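Local coordinates for protein beta-glucanase (Podospora anserina, PDB 4LE4) that probably hydrolyses beta-glucans as a fungal glycoside hydrolase of family GH131, and forms a complex with cellotriose, at residues S100-D105 against D160-V165; A110-H115 against S129-G134; S139-R144 against S154-A159. All blocks are in the same frame, centred on the assembly; numbering follows the deposited sequence.

Interaction 1. Residues S100-D105 against D160-V165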
ATOM      1  N   SER A 100      -1.154  -4.448  -4.767  1.00  6.92           N
ATOM      2  CA  SER A 100      -0.201  -4.536  -5.855  1.00  4.69           C
ATOM      3  C   SER A 100       0.294  -3.085  -6.005  1.00  3.51           C
ATOM      4  O   SER A 100      -0.467  -2.147  -5.855  1.00  6.39           O
ATOM      5  CB  SER A 100      -0.867  -5.065  -7.131  1.00  6.60           C
ATOM      6  OG  SER A 100      -1.362  -6.400  -6.934  1.00  8.92           O
ATOM      7  N   LEU A 101       1.586  -2.936  -6.265  1.00  5.81           N
ATOM      8  CA  LEU A 101       2.240  -1.636  -6.364  1.00  6.98           C
ATOM      9  C   LEU A 101       3.187  -1.558  -7.557  1.00  5.35           C
ATOM     10  O   LEU A 101       3.862  -2.525  -7.864  1.00  8.28           O
ATOM     11  CB  LEU A 101       3.054  -1.439  -5.078  1.00  7.98           C
ATOM     12  CG  LEU A 101       3.899  -0.176  -4.934  1.00  7.21           C
ATOM     13  CD1 LEU A 101       2.997   1.039  -4.756  1.00  9.72           C
ATOM     14  CD2 LEU A 101       4.821  -0.370  -3.684  1.00  9.86           C
ATOM     15  N   MET A 102       3.303  -0.376  -8.169  1.00  7.40           N
ATOM     16  CA  MET A 102       4.221  -0.220  -9.319  1.00  7.40           C
ATOM     17  C   MET A 102       4.664   1.238  -9.383  1.00  7.22           C
ATOM     18  O   MET A 102       3.948   2.139  -8.938  1.00  6.97           O
ATOM     19  CB  MET A 102       3.474  -0.609 -10.626  1.00  9.66           C
ATOM     20  CG  MET A 102       4.217  -0.417 -11.971  1.00 10.86           C
ATOM     21  SD  MET A 102       4.042   1.296 -12.611  1.00 11.92           S
ATOM     22  CE  MET A 102       2.324   1.255 -13.296  1.00  9.53           C
ATOM     23  N   ARG A 103       5.885   1.473  -9.855  1.00  7.25           N
ATOM     24  CA  ARG A 103       6.323   2.851 -10.054  1.00  9.02           C
ATOM     25  C   ARG A 103       6.769   2.895 -11.536  1.00  9.22           C
ATOM     26  O   ARG A 103       7.078   1.867 -12.142  1.00  9.44           O
ATOM     27  CB  ARG A 103       7.554   3.192  -9.209  1.00  7.68           C
ATOM     28  CG  ARG A 103       8.813   2.548  -9.768  1.00 10.04           C
ATOM     29  CD  ARG A 103      10.069   2.999  -8.978  1.00 12.69           C
ATOM     30  NE  ARG A 103      11.279   2.395  -9.535  1.00 12.55           N
ATOM     31  CZ  ARG A 103      11.940   2.857 -10.600  1.00 11.87           C
ATOM     32  NH1 ARG A 103      11.523   3.939 -11.254  1.00 12.36           N
ATOM     33  NH2 ARG A 103      13.034   2.226 -11.007  1.00 12.01           N
ATOM     34  N   LYS A 104       6.798   4.096 -12.094  1.00 10.23           N
ATOM     35  CA  LYS A 104       7.277   4.310 -13.463  1.00 12.95           C
ATOM     36  C   LYS A 104       8.579   5.143 -13.348  1.00 14.81           C
ATOM     37  O   LYS A 104       8.996   5.515 -12.251  1.00 12.71           O
ATOM     38  CB  LYS A 104       6.231   5.115 -14.256  1.00 13.16           C
ATOM     39  CG  LYS A 104       4.924   4.371 -14.496  1.00 15.06           C
ATOM     40  CD  LYS A 104       3.923   5.249 -15.311  1.00 15.61           C
ATOM     41  CE  LYS A 104       2.587   4.550 -15.563  1.00 19.01           C
ATOM     42  NZ  LYS A 104       2.712   3.357 -16.460  1.00 23.21           N
ATOM     43  N   ASP A 105       9.217   5.443 -14.476  1.00 15.42           N
ATOM     44  CA  ASP A 105      10.397   6.285 -14.414  1.00 17.04           C
ATOM     45  C   ASP A 105       9.967   7.770 -14.390  1.00 17.27           C
ATOM     46  O   ASP A 105      10.724   8.627 -13.952  1.00 18.23           O
ATOM     47  CB  ASP A 105      11.320   6.006 -15.609  1.00 18.66           C
ATOM     48  CG  ASP A 105      12.223   4.817 -15.369  1.00 19.65           C
ATOM     49  OD1 ASP A 105      12.613   4.586 -14.191  1.00 21.98           O
ATOM     50  OD2 ASP A 105      12.564   4.126 -16.353  1.00 21.35           O
ATOM     51  N   ASP A 160       7.862   0.085 -14.112  1.00 12.24           N
ATOM     52  CA  ASP A 160       6.797  -0.660 -14.790  1.00 13.93           C
ATOM     53  C   ASP A 160       6.566  -2.085 -14.330  1.00 14.69           C
ATOM     54  O   ASP A 160       5.822  -2.838 -14.983  1.00 15.84           O
ATOM     55  CB  ASP A 160       7.049  -0.670 -16.308  1.00 15.68           C
ATOM     56  CG  ASP A 160       7.395   0.705 -16.841  1.00 18.00           C
ATOM     57  OD1 ASP A 160       6.696   1.654 -16.474  1.00 22.51           O
ATOM     58  OD2 ASP A 160       8.362   0.853 -17.622  1.00 23.13           O
ATOM     59  N   VAL A 161       7.220  -2.488 -13.246  1.00 10.69           N
ATOM     60  CA  VAL A 161       7.029  -3.838 -12.729  1.00  9.38           C
ATOM     61  C   VAL A 161       5.977  -3.814 -11.654  1.00  9.47           C
ATOM     62  O   VAL A 161       6.061  -3.009 -10.741  1.00 10.80           O
ATOM     63  CB  VAL A 161       8.352  -4.408 -12.101  1.00  9.35           C
ATOM     64  CG1 VAL A 161       8.073  -5.749 -11.390  1.00 11.81           C
ATOM     65  CG2 VAL A 161       9.395  -4.602 -13.199  1.00 12.59           C
ATOM     66  N   TRP A 162       4.984  -4.689 -11.757  1.00  9.72           N
ATOM     67  CA  TRP A 162       3.960  -4.754 -10.733  1.00  8.92           C
ATOM     68  C   TRP A 162       4.363  -5.736  -9.651  1.00  7.77           C
ATOM     69  O   TRP A 162       4.715  -6.858  -9.951  1.00  9.76           O
ATOM     70  CB  TRP A 162       2.627  -5.201 -11.341  1.00  9.38           C
ATOM     71  CG  TRP A 162       1.902  -4.068 -11.951  1.00  9.96           C
ATOM     72  CD1 TRP A 162       1.911  -3.687 -13.286  1.00  9.05           C
ATOM     73  CD2 TRP A 162       1.139  -3.083 -11.256  1.00  8.63           C
ATOM     74  NE1 TRP A 162       1.199  -2.526 -13.439  1.00  8.44           N
ATOM     75  CE2 TRP A 162       0.709  -2.131 -12.218  1.00  7.95           C
ATOM     76  CE3 TRP A 162       0.775  -2.903  -9.902  1.00  8.75           C
ATOM     77  CZ2 TRP A 162      -0.069  -1.025 -11.882  1.00  6.84           C
ATOM     78  CZ3 TRP A 162      -0.006  -1.782  -9.556  1.00  7.49           C
ATOM     79  CH2 TRP A 162      -0.422  -0.857 -10.554  1.00  9.16           C
ATOM     80  N   HIS A 163       4.362  -5.275  -8.400  1.00  9.55           N
ATOM     81  CA  HIS A 163       4.680  -6.114  -7.259  1.00 10.67           C
ATOM     82  C   HIS A 163       3.404  -6.410  -6.526  1.00  6.71           C
ATOM     83  O   HIS A 163       2.755  -5.503  -6.003  1.00  9.57           O
ATOM     84  CB  HIS A 163       5.640  -5.388  -6.306  1.00  9.91           C
ATOM     85  CG  HIS A 163       7.031  -5.296  -6.840  1.00 10.95           C
ATOM     86  ND1 HIS A 163       7.992  -6.243  -6.565  1.00 10.56           N
ATOM     87  CD2 HIS A 163       7.604  -4.403  -7.680  1.00 10.45           C
ATOM     88  CE1 HIS A 163       9.104  -5.939  -7.216  1.00 13.50           C
ATOM     89  NE2 HIS A 163       8.895  -4.826  -7.902  1.00 10.23           N
ATOM     90  N   ASN A 164       3.053  -7.686  -6.471  1.00  8.07           N
ATOM     91  CA  ASN A 164       1.829  -8.111  -5.786  1.00  6.48           C
ATOM     92  C   ASN A 164       2.268  -8.661  -4.429  1.00  6.21           C
ATOM     93  O   ASN A 164       3.149  -9.493  -4.366  1.00  7.19           O
ATOM     94  CB  ASN A 164       1.166  -9.218  -6.615  1.00  7.02           C
ATOM     95  CG  ASN A 164       1.123  -8.871  -8.113  1.00  9.15           C
ATOM     96  OD1 ASN A 164       1.754  -9.538  -8.966  1.00 11.50           O
ATOM     97  ND2 ASN A 164       0.415  -7.823  -8.425  1.00  6.03           N
ATOM     98  N   VAL A 165       1.632  -8.206  -3.364  1.00  6.00           N
ATOM     99  CA  VAL A 165       2.012  -8.585  -2.003  1.00  7.84           C
ATOM    100  C   VAL A 165       0.804  -9.025  -1.166  1.00  9.77           C
ATOM    101  O   VAL A 165      -0.335  -8.603  -1.420  1.00  8.83           O
ATOM    102  CB  VAL A 165       2.582  -7.337  -1.256  1.00  9.78           C
ATOM    103  CG1 VAL A 165       2.845  -7.646   0.244  1.00 13.09           C
ATOM    104  CG2 VAL A 165       3.845  -6.828  -1.955  1.00  9.81           C
TER
HETATM  105  O   HOH W   1       7.482  -0.904 -10.279  1.00 11.38           O
HETATM  106  O   HOH W   2       4.115   1.148 -16.563  1.00 33.05           O
HETATM  107  O   HOH W   3       5.531   3.571 -18.324  1.00 36.95           O
HETATM  108  O   HOH W   4       8.406   3.819 -16.803  1.00 18.12           O

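Interaction 2. Residues A110-H115 against S129-G134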
ATOM      1  N   ALA A 110      11.673   9.440  -5.186  1.00 15.44           N
ATOM      2  CA  ALA A 110      13.065   9.853  -4.965  1.00 14.35           C
ATOM      3  C   ALA A 110      13.832   8.759  -4.205  1.00 14.49           C
ATOM      4  O   ALA A 110      13.412   8.362  -3.106  1.00 13.89           O
ATOM      5  CB  ALA A 110      13.080  11.139  -4.164  1.00 15.05           C
ATOM      6  N   THR A 111      14.939   8.278  -4.766  1.00 13.23           N
ATOM      7  CA  THR A 111      15.698   7.234  -4.076  1.00 14.34           C
ATOM      8  C   THR A 111      16.546   7.795  -2.915  1.00 15.14           C
ATOM      9  O   THR A 111      17.110   7.032  -2.136  1.00 15.41           O
ATOM     10  CB  THR A 111      16.616   6.485  -5.027  1.00 15.62           C
ATOM     11  OG1 THR A 111      17.509   7.418  -5.649  1.00 15.10           O
ATOM     12  CG2 THR A 111      15.781   5.723  -6.098  1.00 18.41           C
ATOM     13  N   THR A 112      16.606   9.122  -2.804  1.00 14.30           N
ATOM     14  CA  THR A 112      17.379   9.785  -1.750  1.00 13.62           C
ATOM     15  C   THR A 112      16.590   9.996  -0.469  1.00 13.52           C
ATOM     16  O   THR A 112      17.140  10.477   0.530  1.00 10.37           O
ATOM     17  CB  THR A 112      17.851  11.172  -2.215  1.00 17.71           C
ATOM     18  OG1 THR A 112      16.726  11.869  -2.784  1.00 18.14           O
ATOM     19  CG2 THR A 112      18.976  11.040  -3.231  1.00 17.31           C
ATOM     20  N   ARG A 113      15.305   9.634  -0.491  1.00 11.74           N
ATOM     21  CA  ARG A 113      14.444   9.820   0.673  1.00 11.39           C
ATOM     22  C   ARG A 113      13.728   8.557   1.065  1.00 11.75           C
ATOM     23  O   ARG A 113      13.315   7.789   0.211  1.00 12.38           O
ATOM     24  CB  ARG A 113      13.403  10.899   0.396  1.00 10.83           C
ATOM     25  CG  ARG A 113      14.057  12.272   0.291  1.00 13.53           C
ATOM     26  CD  ARG A 113      13.102  13.303  -0.268  1.00 13.52           C
ATOM     27  NE  ARG A 113      12.061  13.678   0.675  1.00 12.96           N
ATOM     28  CZ  ARG A 113      11.179  14.630   0.410  1.00 14.42           C
ATOM     29  NH1 ARG A 113      11.251  15.264  -0.752  1.00 15.15           N
ATOM     30  NH2 ARG A 113      10.223  14.938   1.275  1.00 17.19           N
ATOM     31  N   GLU A 114      13.548   8.371   2.367  1.00  9.57           N
ATOM     32  CA  GLU A 114      12.868   7.170   2.832  1.00  9.59           C
ATOM     33  C   GLU A 114      11.356   7.254   2.591  1.00  8.29           C
ATOM     34  O   GLU A 114      10.737   8.285   2.838  1.00  9.77           O
ATOM     35  CB  GLU A 114      13.149   6.958   4.321  1.00 10.24           C
ATOM     36  CG  GLU A 114      12.312   5.837   4.965  1.00 12.47           C
ATOM     37  CD  GLU A 114      12.691   5.582   6.444  1.00 17.02           C
ATOM     38  OE1 GLU A 114      13.740   6.086   6.921  1.00 20.37           O
ATOM     39  OE2 GLU A 114      11.944   4.864   7.125  1.00 15.57           O
ATOM     40  N   HIS A 115      10.773   6.159   2.099  1.00 10.57           N
ATOM     41  CA  HIS A 115       9.329   6.093   1.887  1.00  9.02           C
ATOM     42  C   HIS A 115       8.860   4.916   2.707  1.00  8.41           C
ATOM     43  O   HIS A 115       9.560   3.908   2.781  1.00  8.28           O
ATOM     44  CB  HIS A 115       8.974   5.801   0.423  1.00  8.72           C
ATOM     45  CG  HIS A 115       9.355   6.902  -0.520  1.00 10.63           C
ATOM     46  ND1 HIS A 115      10.670   7.209  -0.813  1.00 11.65           N
ATOM     47  CD2 HIS A 115       8.598   7.748  -1.251  1.00 11.93           C
ATOM     48  CE1 HIS A 115      10.701   8.200  -1.692  1.00 10.77           C
ATOM     49  NE2 HIS A 115       9.457   8.545  -1.972  1.00 12.99           N
ATOM     50  N   SER A 129      11.231   2.171   0.864  1.00  9.70           N
ATOM     51  CA  SER A 129      12.048   2.343  -0.305  1.00 10.90           C
ATOM     52  C   SER A 129      12.896   3.604  -0.065  1.00 10.83           C
ATOM     53  O   SER A 129      12.601   4.403   0.834  1.00  9.95           O
ATOM     54  CB  SER A 129      11.179   2.504  -1.565  1.00  9.56           C
ATOM     55  OG  SER A 129      10.595   3.805  -1.651  1.00 14.94           O
ATOM     56  N   GLY A 130      13.925   3.765  -0.885  1.00 10.94           N
ATOM     57  CA  GLY A 130      14.777   4.929  -0.752  1.00 12.68           C
ATOM     58  C   GLY A 130      15.895   4.782   0.265  1.00 12.96           C
ATOM     59  O   GLY A 130      16.083   3.744   0.868  1.00 14.30           O
ATOM     60  N   TRP A 131      16.658   5.855   0.404  1.00 14.04           N
ATOM     61  CA  TRP A 131      17.808   5.929   1.292  1.00 15.70           C
ATOM     62  C   TRP A 131      17.322   6.052   2.723  1.00 15.71           C
ATOM     63  O   TRP A 131      16.775   7.060   3.115  1.00 16.96           O
ATOM     64  CB  TRP A 131      18.652   7.127   0.829  1.00 16.58           C
ATOM     65  CG  TRP A 131      19.862   7.430   1.615  1.00 18.59           C
ATOM     66  CD1 TRP A 131      20.415   6.686   2.629  1.00 18.85           C
ATOM     67  CD2 TRP A 131      20.684   8.584   1.465  1.00 17.68           C
ATOM     68  NE1 TRP A 131      21.538   7.324   3.122  1.00 18.00           N
ATOM     69  CE2 TRP A 131      21.727   8.487   2.425  1.00 19.58           C
ATOM     70  CE3 TRP A 131      20.647   9.695   0.612  1.00 18.40           C
ATOM     71  CZ2 TRP A 131      22.725   9.474   2.550  1.00 18.17           C
ATOM     72  CZ3 TRP A 131      21.634  10.667   0.737  1.00 19.29           C
ATOM     73  CH2 TRP A 131      22.657  10.546   1.702  1.00 18.11           C
ATOM     74  N   LEU A 132      17.507   4.985   3.485  1.00 16.80           N
ATOM     75  CA  LEU A 132      17.054   4.907   4.865  1.00 18.94           C
ATOM     76  C   LEU A 132      18.013   5.491   5.900  1.00 21.92           C
ATOM     77  O   LEU A 132      17.636   6.354   6.674  1.00 23.89           O
ATOM     78  CB  LEU A 132      16.780   3.450   5.241  1.00 18.60           C
ATOM     79  CG  LEU A 132      15.903   2.588   4.328  1.00 19.23           C
ATOM     80  CD1 LEU A 132      15.594   1.230   5.021  1.00 19.98           C
ATOM     81  CD2 LEU A 132      14.606   3.322   4.043  1.00 20.53           C
ATOM     82  N   SER A 133      19.245   4.994   5.910  1.00 23.58           N
ATOM     83  CA  SER A 133      20.261   5.440   6.858  1.00 23.26           C
ATOM     84  C   SER A 133      21.650   5.146   6.330  1.00 22.28           C
ATOM     85  O   SER A 133      21.816   4.498   5.293  1.00 19.97           O
ATOM     86  CB  SER A 133      20.073   4.719   8.201  1.00 24.35           C
ATOM     87  OG  SER A 133      20.020   3.317   7.988  1.00 26.38           O
ATOM     88  N   GLY A 134      22.654   5.615   7.068  1.00 23.07           N
ATOM     89  CA  GLY A 134      24.020   5.391   6.653  1.00 23.22           C
ATOM     90  C   GLY A 134      24.372   6.195   5.423  1.00 22.70           C
ATOM     91  O   GLY A 134      23.798   7.247   5.156  1.00 24.88           O
TER
HETATM   92  O   HOH W   5      12.158   5.593  -3.163  1.00 21.57           O

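Interaction 3. Residues S139-R144 against S154-A159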
ATOM      1  N   SER A 139      21.752   0.043  -2.005  1.00 27.14           N
ATOM      2  CA  SER A 139      20.521  -0.329  -1.315  1.00 28.40           C
ATOM      3  C   SER A 139      19.378   0.668  -1.402  1.00 27.07           C
ATOM      4  O   SER A 139      18.240   0.341  -1.062  1.00 28.99           O
ATOM      5  CB  SER A 139      20.818  -0.593   0.160  1.00 29.26           C
ATOM      6  OG  SER A 139      21.570  -1.783   0.274  1.00 32.85           O
ATOM      7  N   ASP A 140      19.665   1.879  -1.861  1.00 24.64           N
ATOM      8  CA  ASP A 140      18.631   2.893  -1.918  1.00 22.31           C
ATOM      9  C   ASP A 140      17.600   2.676  -3.033  1.00 20.92           C
ATOM     10  O   ASP A 140      16.494   3.201  -2.978  1.00 18.96           O
ATOM     11  CB  ASP A 140      19.288   4.266  -2.018  1.00 24.45           C
ATOM     12  CG  ASP A 140      20.279   4.505  -0.879  1.00 27.22           C
ATOM     13  OD1 ASP A 140      20.125   3.862   0.188  1.00 27.35           O
ATOM     14  OD2 ASP A 140      21.206   5.340  -1.030  1.00 28.22           O
ATOM     15  N   THR A 141      17.952   1.876  -4.024  1.00 17.82           N
ATOM     16  CA  THR A 141      17.039   1.612  -5.128  1.00 17.34           C
ATOM     17  C   THR A 141      16.191   0.367  -4.854  1.00 16.50           C
ATOM     18  O   THR A 141      15.469  -0.102  -5.723  1.00 18.63           O
ATOM     19  CB  THR A 141      17.813   1.373  -6.424  1.00 16.84           C
ATOM     20  OG1 THR A 141      18.747   0.312  -6.222  1.00 15.25           O
ATOM     21  CG2 THR A 141      18.592   2.647  -6.858  1.00 15.70           C
ATOM     22  N   LEU A 142      16.294  -0.170  -3.652  1.00 16.59           N
ATOM     23  CA  LEU A 142      15.548  -1.373  -3.289  1.00 14.22           C
ATOM     24  C   LEU A 142      14.146  -1.106  -2.749  1.00 12.93           C
ATOM     25  O   LEU A 142      13.912  -0.070  -2.135  1.00 13.09           O
ATOM     26  CB  LEU A 142      16.295  -2.120  -2.189  1.00 15.39           C
ATOM     27  CG  LEU A 142      17.712  -2.616  -2.451  1.00 16.51           C
ATOM     28  CD1 LEU A 142      18.281  -3.275  -1.153  1.00 16.37           C
ATOM     29  CD2 LEU A 142      17.698  -3.581  -3.619  1.00 16.91           C
ATOM     30  N   LEU A 143      13.235  -2.061  -2.972  1.00 12.26           N
ATOM     31  CA  LEU A 143      11.893  -2.026  -2.378  1.00  8.77           C
ATOM     32  C   LEU A 143      12.089  -3.093  -1.277  1.00  9.31           C
ATOM     33  O   LEU A 143      12.557  -4.197  -1.560  1.00  8.88           O
ATOM     34  CB  LEU A 143      10.836  -2.510  -3.369  1.00 10.17           C
ATOM     35  CG  LEU A 143       9.385  -2.505  -2.884  1.00  9.53           C
ATOM     36  CD1 LEU A 143       8.958  -1.107  -2.402  1.00 11.21           C
ATOM     37  CD2 LEU A 143       8.494  -2.980  -4.048  1.00 12.77           C
ATOM     38  N   ARG A 144      11.720  -2.778  -0.046  1.00  9.09           N
ATOM     39  CA  ARG A 144      11.940  -3.695   1.079  1.00 10.22           C
ATOM     40  C   ARG A 144      10.671  -3.993   1.839  1.00  8.98           C
ATOM     41  O   ARG A 144       9.780  -3.150   1.937  1.00 10.16           O
ATOM     42  CB  ARG A 144      12.857  -3.040   2.106  1.00 12.47           C
ATOM     43  CG  ARG A 144      14.185  -2.515   1.584  1.00 18.00           C
ATOM     44  CD  ARG A 144      14.619  -1.359   2.479  1.00 19.33           C
ATOM     45  NE  ARG A 144      15.932  -0.801   2.151  1.00 22.37           N
ATOM     46  CZ  ARG A 144      17.073  -1.185   2.725  1.00 25.12           C
ATOM     47  NH1 ARG A 144      18.221  -0.604   2.377  1.00 28.04           N
ATOM     48  NH2 ARG A 144      17.080  -2.155   3.637  1.00 23.56           N
ATOM     49  N   SER A 154      14.090  -7.906   0.243  1.00 10.38           N
ATOM     50  CA  SER A 154      14.182  -6.711  -0.599  1.00 10.71           C
ATOM     51  C   SER A 154      14.416  -7.118  -2.065  1.00 11.27           C
ATOM     52  O   SER A 154      14.778  -8.262  -2.361  1.00 12.29           O
ATOM     53  CB  SER A 154      15.301  -5.769  -0.102  1.00 10.39           C
ATOM     54  OG  SER A 154      16.570  -6.400  -0.141  1.00 11.09           O
ATOM     55  N   VAL A 155      14.187  -6.200  -2.989  1.00 11.19           N
ATOM     56  CA  VAL A 155      14.399  -6.516  -4.392  1.00 12.82           C
ATOM     57  C   VAL A 155      14.642  -5.197  -5.126  1.00 12.90           C
ATOM     58  O   VAL A 155      14.192  -4.151  -4.669  1.00 10.83           O
ATOM     59  CB  VAL A 155      13.149  -7.250  -4.976  1.00 14.14           C
ATOM     60  CG1 VAL A 155      11.951  -6.337  -4.956  1.00 14.94           C
ATOM     61  CG2 VAL A 155      13.429  -7.756  -6.358  1.00 17.28           C
ATOM     62  N   GLU A 156      15.384  -5.243  -6.231  1.00 13.93           N
ATOM     63  CA  GLU A 156      15.617  -4.018  -7.001  1.00 15.49           C
ATOM     64  C   GLU A 156      14.237  -3.529  -7.469  1.00 14.86           C
ATOM     65  O   GLU A 156      13.491  -4.299  -8.069  1.00 16.66           O
ATOM     66  CB  GLU A 156      16.462  -4.325  -8.229  1.00 20.11           C
ATOM     67  CG  GLU A 156      16.616  -3.129  -9.187  1.00 25.47           C
ATOM     68  CD  GLU A 156      17.320  -1.954  -8.540  1.00 29.08           C
ATOM     69  OE1 GLU A 156      18.113  -2.191  -7.600  1.00 33.26           O
ATOM     70  OE2 GLU A 156      17.108  -0.791  -8.974  1.00 32.18           O
ATOM     71  N   TRP A 157      13.895  -2.274  -7.209  1.00 12.37           N
ATOM     72  CA  TRP A 157      12.588  -1.780  -7.634  1.00 12.77           C
ATOM     73  C   TRP A 157      12.667  -1.179  -9.049  1.00 13.03           C
ATOM     74  O   TRP A 157      13.022  -0.022  -9.228  1.00 13.63           O
ATOM     75  CB  TRP A 157      12.082  -0.744  -6.645  1.00 11.44           C
ATOM     76  CG  TRP A 157      10.601  -0.404  -6.820  1.00 10.93           C
ATOM     77  CD1 TRP A 157       9.715  -0.998  -7.697  1.00  8.58           C
ATOM     78  CD2 TRP A 157       9.855   0.562  -6.083  1.00 10.67           C
ATOM     79  NE1 TRP A 157       8.475  -0.455  -7.537  1.00  8.86           N
ATOM     80  CE2 TRP A 157       8.524   0.506  -6.557  1.00  9.55           C
ATOM     81  CE3 TRP A 157      10.174   1.479  -5.059  1.00  8.75           C
ATOM     82  CZ2 TRP A 157       7.518   1.328  -6.049  1.00  9.93           C
ATOM     83  CZ3 TRP A 157       9.185   2.291  -4.553  1.00 11.06           C
ATOM     84  CH2 TRP A 157       7.851   2.211  -5.053  1.00 10.14           C
ATOM     85  N   ALA A 158      12.339  -1.988 -10.042  1.00 14.16           N
ATOM     86  CA  ALA A 158      12.395  -1.556 -11.437  1.00 14.75           C
ATOM     87  C   ALA A 158      11.102  -0.865 -11.906  1.00 14.43           C
ATOM     88  O   ALA A 158      10.011  -1.130 -11.404  1.00 11.44           O
ATOM     89  CB  ALA A 158      12.683  -2.771 -12.330  1.00 13.84           C
ATOM     90  N   ALA A 159      11.245   0.020 -12.881  1.00 14.14           N
ATOM     91  CA  ALA A 159      10.102   0.721 -13.446  1.00 13.00           C
ATOM     92  C   ALA A 159       9.156  -0.232 -14.170  1.00 12.53           C
ATOM     93  O   ALA A 159       9.601  -1.214 -14.769  1.00 12.53           O
ATOM     94  CB  ALA A 159      10.586   1.790 -14.423  1.00 15.07           C
TER
HETATM   95  O   HOH W   6      15.076   1.658  -7.936  1.00 29.82           O

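Interaction 1. Residues S100-D105 against D160-V165
Met102 lies over one face of the Trp162 indole: its CB stands 3.4 Å above the plane, over the middle of the six-membered ring, a CH-pi contact. At the rim of the same ring the backbone of Ser100 arrives near the plane, Ser100 O being 3.7 Å from Trp162 CZ3, while Leu101 O lies at the edge of the His163 imidazole, near its plane. The two segments belong to neighbouring antiparallel strands, 94-102 and 163-170, in one sheet of the concanavalin-like catalytic domain, and the aromatic packing lies between them. Leu101 and His163 form the hydrogen-bonded pair that illustrates the rule for such sheets: each N-H meets the other's carbonyl, His163 N to Leu101 O almost straight at 175°. Beyond the last bridge the pairing returns once, with Asp160 N donating to Arg103 O over 2.8 Å.

Beyond CB of Met102, CG stands anti to the backbone N (chi1 175°) and the chain bends twice, which carries CE back to Trp162 CZ2, 3.6 Å away, and leaves SD in an oblique Met-aromatic position. Tyr225 of strand 222-233 touches both residues of this pair. Farther out, the Lys104 and Asp160 side chains cross at about a right angle, and their opposite charges probably attract without forming a salt bridge. Water joins them instead: one molecule accepts from Lys104 NZ and donates to Asp160 OD1, at 2.6 Å from each of those two atoms.

Interaction 2. Residues A110-H115 against S129-G134
Glu114 of 110-115 crosses Leu132 of 129-134, and can be followed atom by atom. Its CB lies 3.8 Å from Trp131 O and almost as near the Leu132 methyl CD2; CG makes the tightest contact, 3.5 Å from Leu132 CD2, and CD rests against the same methyl. With CG anti to the backbone N (chi1 171°) and the chain extended beyond it, the aliphatic part crosses the leucine at about a right angle. At the tip OE1 passes by the Leu132 backbone, whereas OE2 is held by Lys128 in a salt bridge and by Gln116 in a hydrogen bond.

The contact illustrates how loops pack together beyond the end of a beta ladder. His115 and Ser129 form an antiparallel hydrogen-bonded pair between strands 115-120 and 125-129; beyond it both chains leave the regular ladder, and residues Ala110 to Arg113 make a type I turn. Gly130 lies against this turn, its CA 3.4 Å from Arg113 O in a nearly straight CA-H...O contact (168°). A side chain there would run into Arg113 O.

Trp131 sets its CB 3.3 Å from Thr111 O and its CE3 3.6 Å from Thr112 O, while its backbone N gives a weak hydrogen bond to Thr111 O. At the indole edge NE1 donates in the ring plane to Gly134 O, reaching that oxygen from above its carbonyl plane. Arg214 makes a cation-pi contact with the same indole. An alanine here is likely to open a gap beside the Thr112 carbonyl and to deprive Gly134 O of its indole donor and Arg214 of its aromatic partner. Elsewhere in the contact, Ser129 OG approaches His115 CB to 3.3 Å, and a water links this hydroxyl to Ala110 O.

Interaction 3. Residues S139-R144 against S154-A159
Strands 142-144 and 154-156 run antiparallel at 155°, their axes 4.5 Å apart, with Leu143 and Val155 exchanging both backbone hydrogen bonds. They belong to the beta hairpin of strands 142-147 and 150-156, which lies at the margin of one sheet of the concanavalin-like fold, and they show how a hairpin is finished where its strands part. There Trp157 N donates to Thr141 O at 166° and in the carbonyl plane, a last rung beyond the regular pairing. A water lies within hydrogen-bonding distance of both Thr141 O and Trp157 O, though it has more acceptors in reach than protons to give.

On one face of the hairpin Leu143 and Trp157 pack together. Leu143 has CG anti to the backbone N (chi1 -179°), which, with the turn at chi2, brings the CD1 methyl over the indole: it rides 3.9 Å above the plane, displaced toward the rim of the six-membered ring, in a CH-pi contact. Leu143 CB meanwhile stands 3.9 Å from Trp157 CB, so the two side chains touch from root to branch. Trp157 also has Arg103 as a cation-pi partner and meets the ring of His163 nearly at right angles, which joins the hairpin to strand 163-170.

Leu142 is turned elsewhere: its CD1 methyl reaches Ser154 OG at 3.7 Å, while CD2 lies beside the Val155 carbonyl. Next to it Arg144 CG packs on Ser154 CB, and the guanidinium goes on to Thr151. The polar rim is formed by Thr141 and Glu156, whose chain is bent at chi2 and brings the carboxylate back to the threonine. Thr141 OG1 comes within 2.9 Å of Glu156 OE1, though Ile138 O competes for the same hydroxyl proton.

How the interactions relate
Followed from the N terminus, the chain leaves strand 94-102 through 100-105 and returns to pair with it only at 160-165, so interaction 1 closes a loop that contains both others. Within it, interaction 2 closes first, joining the approach to strand 115-120 with the exit from strand 125-129; interaction 3 follows in series and closes the hairpin of strands 142-147 and 150-156. None cross. Interactions 2 and 3 lie at the ends of strands of one sheet and touch, among other places, where Ser129 OG meets Trp157 CZ3. Interaction 1 belongs to the other sheet, and Arg103, probably hydrogen-bonded through NH2 to Trp157 O, ties it to interaction 3. Interactions 1 and 2 do not touch.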